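Local coordinates for protein OBCA, Oxalate Biosynthetic Component A (Burkholderia glumae, PDB 4NNB) that joins an N-terminal domain to a TIM-barrel-type domain, and holds a magnesium ion and an oxaloacetate ion in its pocket, at residues F115-L120 and R484-V489; A122-L127 and E168-A173; T343-E348 and D364-T369; G370-F375 and D521-G526. All blocks are in the same frame, centred on the assembly; numbering follows the deposited sequence.

Contact 1: F115-L120 and R484-V489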
loop_
_atom_site.group_PDB
_atom_site.type_symbol
_atom_site.label_atom_id
_atom_site.label_comp_id
_atom_site.label_asym_id
_atom_site.label_seq_id
_atom_site.Cartn_x
_atom_site.Cartn_y
_atom_site.Cartn_z
ATOM N N PHE A 115 1.788 -3.214 26.631
ATOM C CA PHE A 115 0.694 -4.154 26.524
ATOM C C PHE A 115 1.333 -5.525 26.510
ATOM O O PHE A 115 1.677 -6.041 25.443
ATOM C CB PHE A 115 -0.082 -3.916 25.241
ATOM C CG PHE A 115 -1.561 -3.880 25.428
ATOM C CD1 PHE A 115 -2.213 -2.676 25.627
ATOM C CD2 PHE A 115 -2.303 -5.044 25.387
ATOM C CE1 PHE A 115 -3.583 -2.636 25.801
ATOM C CE2 PHE A 115 -3.681 -5.012 25.552
ATOM C CZ PHE A 115 -4.319 -3.804 25.762
ATOM N N PRO A 116 1.523 -6.100 27.706
ATOM C CA PRO A 116 2.222 -7.374 27.873
ATOM C C PRO A 116 1.569 -8.467 27.053
ATOM O O PRO A 116 0.352 -8.488 26.899
ATOM C CB PRO A 116 2.058 -7.674 29.366
ATOM C CG PRO A 116 1.841 -6.340 30.006
ATOM C CD PRO A 116 1.061 -5.544 28.993
ATOM N N LYS A 117 2.389 -9.370 26.536
ATOM C CA LYS A 117 1.889 -10.509 25.773
ATOM C C LYS A 117 0.757 -11.310 26.449
ATOM O O LYS A 117 -0.230 -11.644 25.785
ATOM C CB LYS A 117 3.047 -11.430 25.378
ATOM C CG LYS A 117 2.615 -12.681 24.614
ATOM C CD LYS A 117 3.841 -13.380 24.039
ATOM C CE LYS A 117 3.473 -14.649 23.294
ATOM N NZ LYS A 117 4.477 -14.944 22.221
ATOM N N PRO A 118 0.884 -11.618 27.759
ATOM C CA PRO A 118 -0.227 -12.357 28.385
ATOM C C PRO A 118 -1.575 -11.622 28.354
ATOM O O PRO A 118 -2.613 -12.292 28.393
ATOM C CB PRO A 118 0.237 -12.547 29.838
ATOM C CG PRO A 118 1.727 -12.403 29.799
ATOM C CD PRO A 118 2.001 -11.403 28.698
ATOM N N TRP A 119 -1.581 -10.294 28.284
ATOM C CA TRP A 119 -2.852 -9.581 28.177
ATOM C C TRP A 119 -3.537 -9.898 26.861
ATOM O O TRP A 119 -4.742 -10.157 26.817
ATOM C CB TRP A 119 -2.659 -8.073 28.268
ATOM C CG TRP A 119 -2.276 -7.582 29.608
ATOM C CD1 TRP A 119 -1.870 -8.334 30.680
ATOM C CD2 TRP A 119 -2.250 -6.222 30.038
ATOM N NE1 TRP A 119 -1.590 -7.516 31.742
ATOM C CE2 TRP A 119 -1.811 -6.218 31.374
ATOM C CE3 TRP A 119 -2.541 -5.006 29.415
ATOM C CZ2 TRP A 119 -1.666 -5.041 32.102
ATOM C CZ3 TRP A 119 -2.399 -3.843 30.141
ATOM C CH2 TRP A 119 -1.968 -3.867 31.472
ATOM N N LEU A 120 -2.759 -9.874 25.783
ATOM C CA LEU A 120 -3.299 -10.097 24.451
ATOM C C LEU A 120 -3.607 -11.571 24.265
ATOM O O LEU A 120 -4.498 -11.940 23.502
ATOM C CB LEU A 120 -2.289 -9.639 23.388
ATOM C CG LEU A 120 -2.066 -8.130 23.242
ATOM C CD1 LEU A 120 -0.758 -7.837 22.501
ATOM C CD2 LEU A 120 -3.221 -7.520 22.495
ATOM N N ARG A 484 5.756 -13.600 17.022
ATOM C CA ARG A 484 5.995 -13.241 18.420
ATOM C C ARG A 484 4.750 -12.705 19.116
ATOM O O ARG A 484 4.591 -12.858 20.335
ATOM C CB ARG A 484 7.112 -12.200 18.513
ATOM C CG ARG A 484 8.431 -12.639 17.893
ATOM C CD ARG A 484 9.432 -11.497 17.859
ATOM N NE ARG A 484 8.933 -10.343 17.103
ATOM C CZ ARG A 484 9.626 -9.225 16.891
ATOM N NH1 ARG A 484 10.858 -9.105 17.358
ATOM N NH2 ARG A 484 9.084 -8.225 16.211
ATOM N N VAL A 485 3.870 -12.062 18.352
ATOM C CA VAL A 485 2.745 -11.342 18.952
ATOM C C VAL A 485 1.458 -12.145 18.806
ATOM O O VAL A 485 1.234 -12.779 17.769
ATOM C CB VAL A 485 2.611 -9.899 18.362
ATOM C CG1 VAL A 485 2.003 -9.926 16.953
ATOM C CG2 VAL A 485 1.802 -8.998 19.290
ATOM N N PRO A 486 0.630 -12.177 19.868
ATOM C CA PRO A 486 -0.656 -12.867 19.728
ATOM C C PRO A 486 -1.455 -12.278 18.573
ATOM O O PRO A 486 -1.410 -11.058 18.346
ATOM C CB PRO A 486 -1.353 -12.586 21.064
ATOM C CG PRO A 486 -0.215 -12.476 22.044
ATOM C CD PRO A 486 0.912 -11.803 21.269
ATOM N N GLY A 487 -2.164 -13.134 17.846
ATOM C CA GLY A 487 -2.850 -12.716 16.635
ATOM C C GLY A 487 -1.972 -12.842 15.396
ATOM O O GLY A 487 -2.473 -13.001 14.283
ATOM N N GLY A 488 -0.659 -12.737 15.591
ATOM C CA GLY A 488 0.321 -13.007 14.549
ATOM C C GLY A 488 0.520 -11.977 13.438
ATOM O O GLY A 488 1.320 -12.218 12.523
ATOM N N VAL A 489 -0.199 -10.852 13.499
ATOM C CA VAL A 489 -0.126 -9.817 12.457
ATOM C C VAL A 489 0.029 -8.421 13.067
ATOM O O VAL A 489 -0.513 -8.146 14.136
ATOM C CB VAL A 489 -1.389 -9.839 11.552
ATOM C CG1 VAL A 489 -1.327 -8.734 10.456
ATOM C CG2 VAL A 489 -1.564 -11.211 10.907
#

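Contact 2: A122-L127 and E168-A173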
loop_
_atom_site.group_PDB
_atom_site.type_symbol
_atom_site.label_atom_id
_atom_site.label_comp_id
_atom_site.label_asym_id
_atom_site.label_seq_id
_atom_site.Cartn_x
_atom_site.Cartn_y
_atom_site.Cartn_z
ATOM N N ALA A 122 -4.865 -13.475 26.336
ATOM C CA ALA A 122 -6.123 -13.737 27.021
ATOM C C ALA A 122 -7.323 -13.595 26.083
ATOM O O ALA A 122 -8.463 -13.856 26.475
ATOM C CB ALA A 122 -6.270 -12.797 28.213
ATOM N N LEU A 123 -7.067 -13.185 24.841
ATOM C CA LEU A 123 -8.149 -12.897 23.919
ATOM C C LEU A 123 -8.171 -13.856 22.741
ATOM O O LEU A 123 -7.196 -14.558 22.476
ATOM C CB LEU A 123 -8.024 -11.462 23.402
ATOM C CG LEU A 123 -7.786 -10.428 24.497
ATOM C CD1 LEU A 123 -7.454 -9.071 23.900
ATOM C CD2 LEU A 123 -9.028 -10.335 25.366
ATOM N N SER A 124 -9.295 -13.868 22.035
ATOM C CA SER A 124 -9.394 -14.567 20.768
ATOM C C SER A 124 -8.383 -13.972 19.797
ATOM O O SER A 124 -8.022 -12.790 19.914
ATOM C CB SER A 124 -10.788 -14.393 20.193
ATOM O OG SER A 124 -11.073 -13.026 19.979
ATOM N N ASN A 125 -7.927 -14.780 18.844
ATOM C CA ASN A 125 -6.981 -14.300 17.846
ATOM C C ASN A 125 -7.494 -13.061 17.133
ATOM O O ASN A 125 -6.749 -12.113 16.920
ATOM C CB ASN A 125 -6.636 -15.396 16.835
ATOM C CG ASN A 125 -5.655 -16.404 17.387
ATOM O OD1 ASN A 125 -5.049 -16.188 18.438
ATOM N ND2 ASN A 125 -5.480 -17.514 16.672
ATOM N N LYS A 126 -8.774 -13.062 16.785
ATOM C CA LYS A 126 -9.361 -11.924 16.094
ATOM C C LYS A 126 -9.320 -10.632 16.909
ATOM O O LYS A 126 -9.004 -9.568 16.373
ATOM C CB LYS A 126 -10.795 -12.237 15.661
ATOM C CG LYS A 126 -10.891 -12.785 14.239
ATOM C CD LYS A 126 -12.144 -13.623 14.058
ATOM C CE LYS A 126 -12.810 -13.355 12.718
ATOM N NZ LYS A 126 -13.363 -11.969 12.658
ATOM N N LEU A 127 -9.654 -10.720 18.193
ATOM C CA LEU A 127 -9.654 -9.538 19.051
ATOM C C LEU A 127 -8.217 -9.036 19.267
ATOM O O LEU A 127 -7.947 -7.838 19.175
ATOM C CB LEU A 127 -10.345 -9.840 20.392
ATOM C CG LEU A 127 -10.548 -8.614 21.293
ATOM C CD1 LEU A 127 -10.994 -7.414 20.468
ATOM C CD2 LEU A 127 -11.555 -8.884 22.407
ATOM N N GLU A 168 -14.267 -5.999 27.007
ATOM C CA GLU A 168 -15.078 -6.159 28.202
ATOM C C GLU A 168 -15.805 -7.502 28.205
ATOM O O GLU A 168 -15.893 -8.155 29.238
ATOM C CB GLU A 168 -16.080 -5.015 28.311
ATOM C CG GLU A 168 -16.913 -5.055 29.575
ATOM C CD GLU A 168 -17.206 -3.670 30.113
ATOM O OE1 GLU A 168 -17.327 -2.724 29.304
ATOM O OE2 GLU A 168 -17.304 -3.527 31.347
ATOM N N LYS A 169 -16.302 -7.924 27.046
ATOM C CA LYS A 169 -16.940 -9.237 26.947
ATOM C C LYS A 169 -15.974 -10.424 27.095
ATOM O O LYS A 169 -16.271 -11.380 27.815
ATOM C CB LYS A 169 -17.744 -9.358 25.650
ATOM C CG LYS A 169 -19.133 -8.717 25.695
ATOM C CD LYS A 169 -20.049 -9.377 26.743
ATOM C CE LYS A 169 -20.156 -8.546 28.025
ATOM N NZ LYS A 169 -20.567 -9.368 29.203
ATOM N N GLU A 170 -14.826 -10.371 26.418
ATOM C CA GLU A 170 -13.871 -11.479 26.476
ATOM C C GLU A 170 -13.070 -11.533 27.772
ATOM O O GLU A 170 -12.729 -12.612 28.251
ATOM C CB GLU A 170 -12.907 -11.441 25.279
ATOM C CG GLU A 170 -13.547 -11.819 23.950
ATOM C CD GLU A 170 -12.526 -12.190 22.884
ATOM O OE1 GLU A 170 -12.885 -12.168 21.685
ATOM O OE2 GLU A 170 -11.369 -12.511 23.238
ATOM N N SER A 171 -12.745 -10.373 28.328
ATOM C CA SER A 171 -11.853 -10.331 29.479
ATOM C C SER A 171 -12.021 -9.032 30.262
ATOM O O SER A 171 -11.286 -8.064 30.045
ATOM C CB SER A 171 -10.393 -10.502 29.042
ATOM O OG SER A 171 -9.515 -10.398 30.152
ATOM N N PRO A 172 -13.004 -9.005 31.175
ATOM C CA PRO A 172 -13.204 -7.854 32.059
ATOM C C PRO A 172 -11.924 -7.502 32.806
ATOM O O PRO A 172 -11.681 -6.328 33.085
ATOM C CB PRO A 172 -14.272 -8.353 33.044
ATOM C CG PRO A 172 -15.065 -9.339 32.253
ATOM C CD PRO A 172 -14.083 -10.003 31.305
ATOM N N ALA A 173 -11.113 -8.506 33.129
ATOM C CA ALA A 173 -9.885 -8.259 33.867
ATOM C C ALA A 173 -8.892 -7.449 33.027
ATOM O O ALA A 173 -8.117 -6.652 33.565
ATOM C CB ALA A 173 -9.259 -9.576 34.315
HETATM O O HOH W 1 -10.168 -14.240 28.718
#

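Contact 3: T343-E348 and D364-T369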
loop_
_atom_site.group_PDB
_atom_site.type_symbol
_atom_site.label_atom_id
_atom_site.label_comp_id
_atom_site.label_asym_id
_atom_site.label_seq_id
_atom_site.Cartn_x
_atom_site.Cartn_y
_atom_site.Cartn_z
ATOM N N THR A 343 12.884 4.606 -21.781
ATOM C CA THR A 343 12.267 4.054 -20.573
ATOM C C THR A 343 11.563 2.749 -20.923
ATOM O O THR A 343 10.832 2.677 -21.914
ATOM C CB THR A 343 11.283 5.055 -19.955
ATOM O OG1 THR A 343 12.013 6.204 -19.513
ATOM C CG2 THR A 343 10.520 4.445 -18.756
ATOM N N ARG A 344 11.802 1.706 -20.136
ATOM C CA ARG A 344 11.156 0.423 -20.393
ATOM C C ARG A 344 9.784 0.384 -19.705
ATOM O O ARG A 344 9.679 0.604 -18.491
ATOM C CB ARG A 344 12.058 -0.725 -19.912
ATOM C CG ARG A 344 11.489 -2.147 -20.101
ATOM C CD ARG A 344 11.748 -2.681 -21.519
ATOM N NE ARG A 344 13.140 -2.486 -21.905
ATOM C CZ ARG A 344 14.136 -3.326 -21.615
ATOM N NH1 ARG A 344 13.896 -4.451 -20.965
ATOM N NH2 ARG A 344 15.377 -3.037 -21.985
ATOM N N PRO A 345 8.715 0.123 -20.476
ATOM C CA PRO A 345 7.431 0.059 -19.770
ATOM C C PRO A 345 7.339 -1.187 -18.897
ATOM O O PRO A 345 7.884 -2.243 -19.220
ATOM C CB PRO A 345 6.374 0.024 -20.898
ATOM C CG PRO A 345 7.113 -0.239 -22.158
ATOM C CD PRO A 345 8.574 0.076 -21.940
ATOM N N GLU A 346 6.676 -1.048 -17.759
ATOM C CA GLU A 346 6.215 -2.234 -17.056
ATOM C C GLU A 346 4.728 -2.267 -17.298
ATOM O O GLU A 346 4.008 -1.335 -16.900
ATOM C CB GLU A 346 6.512 -2.183 -15.554
ATOM C CG GLU A 346 5.863 -3.336 -14.790
ATOM C CD GLU A 346 6.158 -3.301 -13.295
ATOM O OE1 GLU A 346 5.501 -2.534 -12.577
ATOM O OE2 GLU A 346 7.037 -4.057 -12.836
ATOM N N VAL A 347 4.256 -3.324 -17.959
ATOM C CA VAL A 347 2.821 -3.447 -18.214
ATOM C C VAL A 347 2.143 -3.882 -16.923
ATOM O O VAL A 347 2.401 -4.989 -16.411
ATOM C CB VAL A 347 2.499 -4.451 -19.348
ATOM C CG1 VAL A 347 1.001 -4.497 -19.590
ATOM C CG2 VAL A 347 3.200 -4.040 -20.640
ATOM N N GLU A 348 1.315 -2.992 -16.377
ATOM C CA GLU A 348 0.540 -3.295 -15.174
ATOM C C GLU A 348 -0.670 -4.092 -15.613
ATOM O O GLU A 348 -1.620 -3.526 -16.161
ATOM C CB GLU A 348 0.040 -2.022 -14.478
ATOM C CG GLU A 348 1.088 -0.997 -14.143
ATOM C CD GLU A 348 2.105 -1.507 -13.147
ATOM O OE1 GLU A 348 1.906 -1.347 -11.917
ATOM O OE2 GLU A 348 3.119 -2.046 -13.607
ATOM N N ASP A 364 3.552 -5.174 -31.030
ATOM C CA ASP A 364 4.729 -4.663 -31.735
ATOM C C ASP A 364 5.330 -3.444 -31.034
ATOM O O ASP A 364 6.552 -3.283 -31.009
ATOM C CB ASP A 364 4.403 -4.326 -33.200
ATOM C CG ASP A 364 4.266 -5.564 -34.075
ATOM O OD1 ASP A 364 4.516 -6.688 -33.589
ATOM O OD2 ASP A 364 3.916 -5.404 -35.262
ATOM N N ARG A 365 4.477 -2.589 -30.468
ATOM C CA ARG A 365 4.957 -1.413 -29.731
ATOM C C ARG A 365 5.730 -1.828 -28.478
ATOM O O ARG A 365 6.747 -1.224 -28.140
ATOM C CB ARG A 365 3.794 -0.470 -29.359
ATOM C CG ARG A 365 3.397 0.532 -30.473
ATOM C CD ARG A 365 2.107 1.254 -30.103
ATOM N NE ARG A 365 1.786 2.384 -30.991
ATOM C CZ ARG A 365 1.113 2.270 -32.135
ATOM N NH1 ARG A 365 0.693 1.080 -32.561
ATOM N NH2 ARG A 365 0.854 3.348 -32.858
ATOM N N LEU A 366 5.245 -2.862 -27.799
ATOM C CA LEU A 366 5.932 -3.391 -26.618
ATOM C C LEU A 366 7.270 -4.013 -27.001
ATOM O O LEU A 366 8.243 -3.941 -26.246
ATOM C CB LEU A 366 5.045 -4.414 -25.899
ATOM C CG LEU A 366 3.958 -3.784 -25.022
ATOM C CD1 LEU A 366 2.891 -4.799 -24.695
ATOM C CD2 LEU A 366 4.570 -3.198 -23.752
ATOM N N LEU A 367 7.331 -4.617 -28.180
ATOM C CA LEU A 367 8.596 -5.194 -28.623
ATOM C C LEU A 367 9.580 -4.077 -28.912
ATOM O O LEU A 367 10.759 -4.168 -28.574
ATOM C CB LEU A 367 8.413 -6.081 -29.855
ATOM C CG LEU A 367 7.664 -7.392 -29.625
ATOM C CD1 LEU A 367 7.566 -8.171 -30.932
ATOM C CD2 LEU A 367 8.339 -8.223 -28.551
ATOM N N ARG A 368 9.076 -3.005 -29.512
ATOM C CA ARG A 368 9.889 -1.847 -29.838
ATOM C C ARG A 368 10.511 -1.145 -28.632
ATOM O O ARG A 368 11.570 -0.529 -28.759
ATOM C CB ARG A 368 9.061 -0.841 -30.638
ATOM C CG ARG A 368 9.654 -0.532 -31.991
ATOM C CD ARG A 368 8.600 -0.431 -33.055
ATOM N NE ARG A 368 7.742 0.739 -32.923
ATOM C CZ ARG A 368 6.474 0.763 -33.337
ATOM N NH1 ARG A 368 5.938 -0.325 -33.883
ATOM N NH2 ARG A 368 5.731 1.858 -33.200
ATOM N N THR A 369 9.855 -1.209 -27.474
ATOM C CA THR A 369 10.376 -0.504 -26.306
ATOM C C THR A 369 11.433 -1.320 -25.568
ATOM O O THR A 369 11.940 -0.878 -24.534
ATOM C CB THR A 369 9.263 -0.035 -25.323
ATOM O OG1 THR A 369 8.340 -1.102 -25.077
ATOM C CG2 THR A 369 8.512 1.169 -25.880
HETATM O O HOH W 2 12.080 2.052 -24.330
HETATM O O HOH W 3 14.894 -0.115 -23.012
#

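Contact 4: G370-F375 and D521-G526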
loop_
_atom_site.group_PDB
_atom_site.type_symbol
_atom_site.label_atom_id
_atom_site.label_comp_id
_atom_site.label_asym_id
_atom_site.label_seq_id
_atom_site.Cartn_x
_atom_site.Cartn_y
_atom_site.Cartn_z
ATOM N N GLY A 370 11.738 -2.514 -26.086
ATOM C CA GLY A 370 12.865 -3.306 -25.596
ATOM C C GLY A 370 12.549 -4.616 -24.884
ATOM O O GLY A 370 11.542 -4.743 -24.169
ATOM N N LYS A 371 13.427 -5.596 -25.073
ATOM C CA LYS A 371 13.278 -6.904 -24.455
ATOM C C LYS A 371 14.259 -7.039 -23.299
ATOM O O LYS A 371 15.321 -6.423 -23.317
ATOM C CB LYS A 371 13.524 -8.023 -25.472
ATOM C CG LYS A 371 12.550 -8.055 -26.648
ATOM C CD LYS A 371 12.933 -9.191 -27.625
ATOM C CE LYS A 371 11.861 -9.423 -28.704
ATOM N NZ LYS A 371 11.159 -10.762 -28.617
ATOM N N PRO A 372 13.897 -7.815 -22.271
ATOM C CA PRO A 372 12.608 -8.485 -22.055
ATOM C C PRO A 372 11.480 -7.491 -21.801
ATOM O O PRO A 372 11.692 -6.425 -21.202
ATOM C CB PRO A 372 12.853 -9.312 -20.784
ATOM C CG PRO A 372 13.974 -8.608 -20.083
ATOM C CD PRO A 372 14.854 -8.112 -21.190
ATOM N N VAL A 373 10.292 -7.839 -22.281
ATOM C CA VAL A 373 9.092 -7.051 -21.999
ATOM C C VAL A 373 8.672 -7.362 -20.560
ATOM O O VAL A 373 8.696 -8.521 -20.138
ATOM C CB VAL A 373 7.972 -7.392 -22.984
ATOM C CG1 VAL A 373 6.740 -6.509 -22.721
ATOM C CG2 VAL A 373 8.478 -7.219 -24.437
ATOM N N LEU A 374 8.316 -6.328 -19.805
ATOM C CA LEU A 374 8.079 -6.474 -18.369
ATOM C C LEU A 374 6.597 -6.417 -18.032
ATOM O O LEU A 374 5.884 -5.535 -18.525
ATOM C CB LEU A 374 8.797 -5.355 -17.609
ATOM C CG LEU A 374 10.277 -5.125 -17.889
ATOM C CD1 LEU A 374 10.804 -3.975 -17.007
ATOM C CD2 LEU A 374 11.058 -6.389 -17.647
ATOM N N PHE A 375 6.141 -7.334 -17.177
ATOM C CA PHE A 375 4.734 -7.386 -16.764
ATOM C C PHE A 375 4.631 -7.480 -15.240
ATOM O O PHE A 375 5.466 -8.118 -14.588
ATOM C CB PHE A 375 4.019 -8.596 -17.391
ATOM C CG PHE A 375 4.001 -8.578 -18.899
ATOM C CD1 PHE A 375 2.924 -8.022 -19.585
ATOM C CD2 PHE A 375 5.062 -9.095 -19.628
ATOM C CE1 PHE A 375 2.910 -7.984 -20.984
ATOM C CE2 PHE A 375 5.051 -9.075 -21.030
ATOM C CZ PHE A 375 3.970 -8.521 -21.701
ATOM N N ASP A 521 21.646 -5.118 -15.841
ATOM C CA ASP A 521 22.460 -5.710 -16.879
ATOM C C ASP A 521 21.664 -6.714 -17.702
ATOM O O ASP A 521 21.660 -6.660 -18.931
ATOM C CB ASP A 521 23.701 -6.373 -16.299
ATOM C CG ASP A 521 24.554 -6.983 -17.375
ATOM O OD1 ASP A 521 25.180 -6.208 -18.129
ATOM O OD2 ASP A 521 24.561 -8.226 -17.493
ATOM N N MET A 522 20.970 -7.614 -17.022
ATOM C CA MET A 522 20.253 -8.675 -17.708
ATOM C C MET A 522 19.009 -8.206 -18.475
ATOM O O MET A 522 18.597 -8.847 -19.436
ATOM C CB MET A 522 19.889 -9.781 -16.722
ATOM C CG MET A 522 21.093 -10.588 -16.256
ATOM S SD MET A 522 20.933 -11.230 -14.570
ATOM C CE MET A 522 19.604 -12.419 -14.741
ATOM N N PHE A 523 18.407 -7.096 -18.063
ATOM C CA PHE A 523 17.194 -6.642 -18.735
ATOM C C PHE A 523 17.507 -5.543 -19.751
ATOM O O PHE A 523 16.600 -5.022 -20.410
ATOM C CB PHE A 523 16.143 -6.157 -17.723
ATOM C CG PHE A 523 15.633 -7.238 -16.785
ATOM C CD1 PHE A 523 16.227 -8.505 -16.737
ATOM C CD2 PHE A 523 14.558 -6.981 -15.954
ATOM C CE1 PHE A 523 15.756 -9.486 -15.871
ATOM C CE2 PHE A 523 14.075 -7.954 -15.097
ATOM C CZ PHE A 523 14.683 -9.211 -15.048
ATOM N N GLY A 524 18.791 -5.200 -19.873
ATOM C CA GLY A 524 19.233 -4.115 -20.737
ATOM C C GLY A 524 18.613 -2.753 -20.448
ATOM O O GLY A 524 18.222 -2.042 -21.375
ATOM N N LEU A 525 18.537 -2.374 -19.173
ATOM C CA LEU A 525 17.864 -1.131 -18.777
ATOM C C LEU A 525 18.813 0.071 -18.670
ATOM O O LEU A 525 20.014 -0.098 -18.468
ATOM C CB LEU A 525 17.145 -1.322 -17.436
ATOM C CG LEU A 525 16.183 -2.506 -17.291
ATOM C CD1 LEU A 525 15.777 -2.712 -15.820
ATOM C CD2 LEU A 525 14.950 -2.317 -18.174
ATOM N N GLY A 526 18.267 1.281 -18.807
ATOM C CA GLY A 526 19.022 2.501 -18.541
ATOM C C GLY A 526 19.984 2.927 -19.635
ATOM O O GLY A 526 20.961 3.643 -19.383
#

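Contact 1: F115-L120 and R484-V489
The single polar link between helix 117-121 and the loop 484-489 runs from the end of K117 to the backbone of R484. With CG anti to the backbone N (chi1 178°) and every later torsion extended, the K117 chain reaches along the loop until NZ donates to R484 O at 2.8 Å. The ammonium comes in tilted 33° from the carbonyl plane, with a C=O...N angle of 139°, so NZ approaches off the C=O line and out of that plane. The R484 side chain itself turns away, its guanidinium held by D482 and E144.

This is a loop from the far end of the chain docked on the start of a helix in the N-terminal domain, whose N-cap position is held by P116.

Apolar contacts make up the rest. P486 is the wedge: its ring is set obliquely across the aliphatic part of K117, CG lying 3.8 Å from K117 CG, and the same P486 CG reaches L120 CB, also at 3.8 Å. Beyond it, L120 CD1 approaches V485 CG2 at 4.3 Å, a looser touch within an apolar cluster that V132 of helix 125-137 and L148 also join.

Backbone bonding shapes the loop: V485 to G488 form a type II beta turn, closed by G488 N donating to V485 O at 2.9 Å, with P486 and G487 at its corners. G487 O in turn receives R129 NE from helix 125-137.

Contact 2: A122-L127 and E168-A173
The carboxylate of E170 has L127 over one face, where CD2 stands 3.5 Å from E170 CD, and S124 on the side of its two oxygens. There each oxygen uses its syn lone pair: OE2 takes S124 N at 2.8 Å along a nearly straight N-H...O line of 171°, and OE1 takes S124 OG at 2.6 Å. Two bonds to one residue should fix the rotation of the carboxylate, and the extended E170 chain carries it across from the last residue of helix 161-170.

S124 OG works twice. Its chi1 of 60° places it between the backbone N and the carbonyl carbon, where it donates to E170 and also accepts from L127 N at 3.2 Å. Being next to the amino end of helix 125-137 would probably favour the negative charge on E170.

Apolar packing flanks this polar grip. L123 passes obliquely over the glutamate, and its CD2 meets S171 CB at 3.9 Å, while L174 backs L123 from helix 172-180. A water donates to both A122 O, at 2.8 Å, and E170 O, at 3.1 Å, bridging the two backbones.

S124 is thus a helix N-cap, with a glutamate from another helix bonding its backbone N as the N3 side chain does in a capping box; S171 likewise caps helix 172-180 through L174 N, and the whole ties three helices of the N-terminal domain together.

Contact 3: T343-E348 and D364-T369
V347 lays its CG2 methyl against L366 CD2 at 3.5 Å, the two side chains crossing at about a right angle. V347 faces helix 363-368, and its chi1 (-178°) leaves CG2, beside the backbone N, as the methyl that meets L366. F335 of helix 328-341 covers L366 as well.

Two residues earlier in strand 344-349, the ring of P345 meets T369 just past the helix. T369 CB sits 3.5 Å from P345 CD, tighter than usual for two carbons, and T369 OG1 is 3.3 Å from P345 CG. A chi1 of 47° brings that hydroxyl up to the CG-CD edge of the proline ring.

The segments belong to a beta-alpha-beta unit of the TIM barrel: strand 344-349 leads through helices 352-359 and 363-368 to its parallel neighbour, strand 373-378. E348, unlike V347, touches the oxaloacetate ion.

Polar atoms gather where the helix ends. R344, bent at chi2 and chi3, brings NE to T369 O at 3.3 Å in a weak bond with an N-H...O angle of only 122°; its stronger partner is F523 O, bonded by NH2. A water 3.1 Å from NH2, at the guanidinium edge, also accepts from R344. Another water, 2.8 Å from T343 O and 2.9 Å from T369 O, can bridge the segments. Direct polar bonding is therefore weak and helped by water, and apolar fit probably contributes much of the hold.

Contact 4: G370-F375 and D521-G526
F523 O meets two groups of the 370-375 segment: P372 CD rests against it at 3.6 Å, and K371 O lies 3.5 Å away. As both oxygens are acceptors, they cannot bond each other, and the nearby guanidinium of R344 probably eases the meeting of two carbonyls. R344 donates through NH1 to P372 O, so one arginine serves the backbone of both segments.

The F523 side chain carries the apolar part. With CG anti to its own carbonyl carbon (chi1 -64°), it crosses the side chain of P372 at about a right angle. P372 CG is 3.9 Å from F523 CG, and L374 CD2 approaches F523 CD2 at the same 3.9 Å; both carbons come at the aromatic ring obliquely. Y7 of strand 5-10 meets the phenyl ring edge-to-face, and K445 touches it as well.

In TIM-barrel terms, the last modelled helix here packs where strand 373-378 enters the sheet, close to its parallel neighbours 344-349 and 444-449. V373 and F375 are backbone-bonded to the strand 444-449 side, L374 to V347.

Two backbone features shape the edges of the contact. The peptide bond before P372 is cis, which bends the chain as it enters the strand. G524 leaves the helix with positive phi in a Schellman motif, one of whose bonds, G524 N to D521 O, is weak at 3.4 Å. Beyond it, the side chain of L525 touches R344.

How the contacts relate
The four contacts form two pairs on opposite sides of the chain's centre. Contacts 1 and 2 sit in and around the N-terminal domain with centres 12 Å apart, and touch where G487 N lies 4.2 Å from N125 OD1. Contacts 3 and 4 have centres 9 Å apart and share neighbouring strands of one sheet: V347 N is 2.8 Å from L374 O, a probable hydrogen bond. The pairs are far apart, contacts 1 and 3 having centres 47 Å distant. Only contact 3 includes a residue of the oxaloacetate pocket, E348; the side chains of V347 and L374 lie about 10 and 12 Å from that ion. Along the chain, contacts 1 and 4 interleave.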